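PDB 4CW4: beta-ketoacyl-[acyl-carrier-protein] synthase FabY from Pseudomonas aeruginosa, which catalyses the condensation of acetyl-CoA with malonyl-ACP to give acetoacetyl-ACP, the primer that starts fatty acid synthesis. Local coordinates for residues T206-D209 and W210-V214; D215-P219 and D220-V224. All coordinates share one frame; numbering follows the deposited sequence.

Interaction 1 (T206-D209 and W210-V214)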
loop_
_atom_site.group_PDB
_atom_site.type_symbol
_atom_site.label_atom_id
_atom_site.label_comp_id
_atom_site.label_asym_id
_atom_site.label_seq_id
_atom_site.Cartn_x
_atom_site.Cartn_y
_atom_site.Cartn_z
ATOM N N THR A 206 -20.659 18.027 1.274
ATOM C CA THR A 206 -21.830 17.346 1.827
ATOM C C THR A 206 -22.918 18.291 2.303
ATOM O O THR A 206 -24.054 17.871 2.437
ATOM C CB THR A 206 -21.477 16.445 3.028
ATOM O OG1 THR A 206 -21.070 17.250 4.137
ATOM C CG2 THR A 206 -20.399 15.410 2.678
ATOM N N GLY A 207 -22.574 19.537 2.618
ATOM C CA GLY A 207 -23.512 20.449 3.237
ATOM C C GLY A 207 -23.874 20.120 4.674
ATOM O O GLY A 207 -24.851 20.660 5.188
ATOM N N ILE A 208 -23.100 19.254 5.322
ATOM C CA ILE A 208 -23.360 18.877 6.704
ATOM C C ILE A 208 -22.105 19.145 7.530
ATOM O O ILE A 208 -20.992 18.809 7.116
ATOM C CB ILE A 208 -23.789 17.394 6.812
ATOM C CG1 ILE A 208 -25.064 17.130 6.000
ATOM C CG2 ILE A 208 -24.036 17.013 8.274
ATOM C CD1 ILE A 208 -25.363 15.676 5.818
ATOM N N ASP A 209 -22.285 19.789 8.683
ATOM C CA ASP A 209 -21.172 20.047 9.590
ATOM C C ASP A 209 -20.543 18.702 9.978
ATOM O O ASP A 209 -21.244 17.780 10.373
ATOM C CB ASP A 209 -21.691 20.808 10.828
ATOM C CG ASP A 209 -20.584 21.350 11.742
ATOM O OD1 ASP A 209 -19.450 20.839 11.758
ATOM O OD2 ASP A 209 -20.883 22.315 12.485
ATOM N N TRP A 210 -19.226 18.572 9.847
ATOM C CA TRP A 210 -18.553 17.327 10.222
ATOM C C TRP A 210 -18.888 16.955 11.674
ATOM O O TRP A 210 -19.090 15.784 11.982
ATOM C CB TRP A 210 -17.033 17.418 10.018
ATOM C CG TRP A 210 -16.319 16.126 10.377
ATOM C CD1 TRP A 210 -15.415 15.944 11.385
ATOM C CD2 TRP A 210 -16.471 14.844 9.747
ATOM N NE1 TRP A 210 -14.996 14.637 11.416
ATOM C CE2 TRP A 210 -15.634 13.940 10.426
ATOM C CE3 TRP A 210 -17.233 14.374 8.675
ATOM C CZ2 TRP A 210 -15.542 12.597 10.067
ATOM C CZ3 TRP A 210 -17.132 13.042 8.321
ATOM C CH2 TRP A 210 -16.298 12.169 9.017
ATOM N N LYS A 211 -18.983 17.953 12.549
ATOM C CA LYS A 211 -19.374 17.706 13.939
ATOM C C LYS A 211 -20.724 16.998 14.062
ATOM O O LYS A 211 -20.895 16.123 14.909
ATOM C CB LYS A 211 -19.418 19.015 14.730
ATOM C CG LYS A 211 -19.933 18.845 16.149
ATOM C CD LYS A 211 -19.147 19.695 17.111
ATOM C CE LYS A 211 -19.739 19.655 18.526
ATOM N NZ LYS A 211 -19.927 18.286 19.065
ATOM N N THR A 212 -21.682 17.389 13.236
ATOM C CA THR A 212 -22.992 16.769 13.263
ATOM C C THR A 212 -22.898 15.296 12.884
ATOM O O THR A 212 -23.555 14.432 13.486
ATOM C CB THR A 212 -23.962 17.480 12.301
ATOM O OG1 THR A 212 -24.054 18.860 12.650
ATOM C CG2 THR A 212 -25.347 16.869 12.381
ATOM N N ILE A 213 -22.091 15.010 11.867
ATOM C CA ILE A 213 -21.886 13.628 11.433
ATOM C C ILE A 213 -21.277 12.792 12.567
ATOM O O ILE A 213 -21.811 11.743 12.932
ATOM C CB ILE A 213 -21.023 13.571 10.151
ATOM C CG1 ILE A 213 -21.798 14.247 9.008
ATOM C CG2 ILE A 213 -20.629 12.113 9.807
ATOM C CD1 ILE A 213 -20.955 14.484 7.741
ATOM N N VAL A 214 -20.189 13.277 13.149
ATOM C CA VAL A 214 -19.516 12.558 14.228
ATOM C C VAL A 214 -20.456 12.336 15.426
ATOM O O VAL A 214 -20.465 11.245 16.009
ATOM C CB VAL A 214 -18.244 13.305 14.668
ATOM C CG1 VAL A 214 -17.561 12.572 15.790
ATOM C CG2 VAL A 214 -17.280 13.446 13.497
HETATM O O HOH W 1 -24.705 20.288 10.128
#

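Interaction 2 (D215-P219 and D220-V224)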
loop_
_atom_site.group_PDB
_atom_site.type_symbol
_atom_site.label_atom_id
_atom_site.label_comp_id
_atom_site.label_asym_id
_atom_site.label_seq_id
_atom_site.Cartn_x
_atom_site.Cartn_y
_atom_site.Cartn_z
ATOM N N ASP A 215 -21.249 13.353 15.774
ATOM C CA ASP A 215 -22.190 13.282 16.903
ATOM C C ASP A 215 -23.281 12.214 16.687
ATOM O O ASP A 215 -23.957 11.799 17.636
ATOM C CB ASP A 215 -22.908 14.628 17.099
ATOM C CG ASP A 215 -22.094 15.651 17.881
ATOM O OD1 ASP A 215 -21.057 15.311 18.485
ATOM O OD2 ASP A 215 -22.527 16.828 17.891
ATOM N N ASN A 216 -23.470 11.797 15.435
ATOM C CA ASN A 216 -24.530 10.854 15.098
ATOM C C ASN A 216 -24.104 9.403 14.924
ATOM O O ASN A 216 -24.934 8.566 14.594
ATOM C CB ASN A 216 -25.280 11.319 13.851
ATOM C CG ASN A 216 -26.406 12.280 14.180
ATOM O OD1 ASN A 216 -27.558 11.875 14.353
ATOM N ND2 ASN A 216 -26.076 13.553 14.290
ATOM N N VAL A 217 -22.829 9.104 15.158
ATOM C CA VAL A 217 -22.324 7.730 15.046
ATOM C C VAL A 217 -21.392 7.423 16.220
ATOM O O VAL A 217 -21.005 8.330 16.956
ATOM C CB VAL A 217 -21.601 7.499 13.687
ATOM C CG1 VAL A 217 -22.564 7.749 12.526
ATOM C CG2 VAL A 217 -20.367 8.368 13.546
ATOM N N GLN A 218 -21.058 6.151 16.420
ATOM C CA GLN A 218 -20.048 5.785 17.411
ATOM C C GLN A 218 -18.647 6.129 16.891
ATOM O O GLN A 218 -18.429 6.250 15.683
ATOM C CB GLN A 218 -20.151 4.306 17.799
ATOM C CG GLN A 218 -21.513 3.986 18.419
ATOM C CD GLN A 218 -21.604 2.611 19.034
ATOM O OE1 GLN A 218 -20.608 2.001 19.350
ATOM N NE2 GLN A 218 -22.821 2.113 19.181
ATOM N N PRO A 219 -17.693 6.332 17.809
ATOM C CA PRO A 219 -16.370 6.791 17.353
ATOM C C PRO A 219 -15.651 5.843 16.381
ATOM O O PRO A 219 -14.865 6.300 15.550
ATOM C CB PRO A 219 -15.566 6.905 18.663
ATOM C CG PRO A 219 -16.606 7.148 19.705
ATOM C CD PRO A 219 -17.806 6.321 19.279
ATOM N N ASP A 220 -15.922 4.549 16.489
ATOM C CA ASP A 220 -15.311 3.560 15.617
ATOM C C ASP A 220 -16.047 3.380 14.296
ATOM O O ASP A 220 -15.623 2.574 13.478
ATOM C CB ASP A 220 -15.171 2.211 16.334
ATOM C CG ASP A 220 -16.506 1.623 16.772
ATOM O OD1 ASP A 220 -17.479 2.389 16.929
ATOM O OD2 ASP A 220 -16.556 0.386 17.011
ATOM N N GLU A 221 -17.124 4.137 14.085
ATOM C CA GLU A 221 -17.966 3.963 12.891
ATOM C C GLU A 221 -17.659 4.915 11.720
ATOM O O GLU A 221 -18.423 5.019 10.747
ATOM C CB GLU A 221 -19.454 4.033 13.295
ATOM C CG GLU A 221 -19.891 2.791 14.078
ATOM C CD GLU A 221 -21.335 2.830 14.525
ATOM O OE1 GLU A 221 -21.883 3.951 14.664
ATOM O OE2 GLU A 221 -21.911 1.735 14.727
ATOM N N ILE A 222 -16.537 5.608 11.837
ATOM C CA ILE A 222 -15.986 6.423 10.765
ATOM C C ILE A 222 -14.809 5.656 10.184
ATOM O O ILE A 222 -14.042 5.072 10.922
ATOM C CB ILE A 222 -15.428 7.753 11.312
ATOM C CG1 ILE A 222 -16.486 8.515 12.100
ATOM C CG2 ILE A 222 -14.845 8.607 10.191
ATOM C CD1 ILE A 222 -17.601 8.990 11.293
ATOM N N ALA A 223 -14.667 5.641 8.870
ATOM C CA ALA A 223 -13.566 4.943 8.223
ATOM C C ALA A 223 -12.987 5.807 7.127
ATOM O O ALA A 223 -13.715 6.535 6.485
ATOM C CB ALA A 223 -14.061 3.669 7.619
ATOM N N VAL A 224 -11.681 5.686 6.921
ATOM C CA VAL A 224 -10.980 6.379 5.850
ATOM C C VAL A 224 -10.066 5.395 5.140
ATOM O O VAL A 224 -9.264 4.719 5.789
ATOM C CB VAL A 224 -10.134 7.561 6.370
ATOM C CG1 VAL A 224 -9.412 8.249 5.222
ATOM C CG2 VAL A 224 -11.011 8.554 7.132
#

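Interaction 1 (T206-D209 and W210-V214)
Asp-209 receives the first turn of helix 210-215 at both its side chain and its carbonyl, a worked example of how a helix start is paid for in hydrogen bonds. Its CG stands anti to the backbone N (chi1 -170°) and beside the carbonyl carbon, which swings the carboxylate forward over the opening turn. There OD1 of Asp-209 accepts from Lys-211 N at 3.0 Å, the N-cap bond; the donor comes from above the carboxylate plane, 48° out of it. The carbonyl is used as well: Ile-213 N reaches Asp-209 O at 3.3 Å, nearly straight at 160°, while Thr-212 N, at 2.9 Å from the same oxygen, makes only a weak, strongly bent bond. The N-H of Asp-209 itself is taken up by a water, 2.9 Å from Asp-209 N, which also bonds to Thr-212 OG1 at 3.0 Å and so ties the cap to the third residue of the helix.

Ahead of the cap, Ile-208 N donates to Thr-206 OG1 at 3.1 Å in an ST turn, and that hydroxyl is bonded in turn to Ile-203 O. The indole N-H of Trp-210 donates to Leu-273 O. Apolar contact runs beside these bonds: CG2 of Ile-208 lies 3.6 Å from CG1 of Ile-213, the two side chains crossing at about a right angle, and both rest on Leu-381 of helix 375-381. Residue before the cap against fourth residue of the helix is the hydrophobic staple. The end of Lys-211 leads away, its ammonium group making a salt bridge with Asp-215.

Carboxylate, carbonyl and water thus serve Lys-211 N, Ile-213 N and Asp-209 N respectively, and a carboxylate at this N-terminal end would probably interact favourably with the helix dipole.

Interaction 2 (D215-P219 and D220-V224)
Residues 218 to 221 form a type I beta turn, with Pro-219 and Asp-220 at its corners and Glu-221 N donating to Gln-218 O at 3.0 Å, from well above the carbonyl plane. The side chain of Glu-221 returns the grip: its OE1 accepts from Gln-218 N at 2.9 Å, along a nearly straight N-H line (164°), so both backbone polar groups of Gln-218 are held by one residue. The Glu-221 carboxylate also stacks on the Gln-218 amide, their planes 30° apart, while OE2 makes a salt bridge with Lys-629 and the Gln-218 amide oxygen accepts from Val-627 N.

Asp-220 holds CG between its backbone N and carbonyl carbon (chi1 61°), bringing OD1 to 3.4 Å from Gln-218 CB. That oxygen is buried without a polar partner, whereas OD2 forms a salt bridge with Lys-416 of the second subunit. Flanking the turn in sequence, Val-217 CG2 meets Ile-222 CD1 at 3.6 Å, the side chains crossing at about a right angle.

The turn closes the short connection from helix 210-215 to strand 222-225, which runs parallel to strands 278-283 and 307-314 in the alpha/beta core of the thiolase fold.

How the interactions relate
The two contacts follow one another along the chain, with centres about 12 Å apart. Interaction 1 starts helix 210-215; interaction 2 follows and turns the chain into strand 222-225. Both lie within the N-terminal domain of the beta-ketoacyl synthase family, and they meet directly where Trp-210 CH2 packs 4.0 Å from Ile-222 CG2, so the helix start rests on the strand that its own connection delivers. Strand 307-314 is shared as well: Trp-210 and Ile-213 touch it, and Glu-221 and Ala-223 bond to it through the backbone. Both are structural packing away from the annotated active-site residues, and only interaction 2 reaches the second subunit.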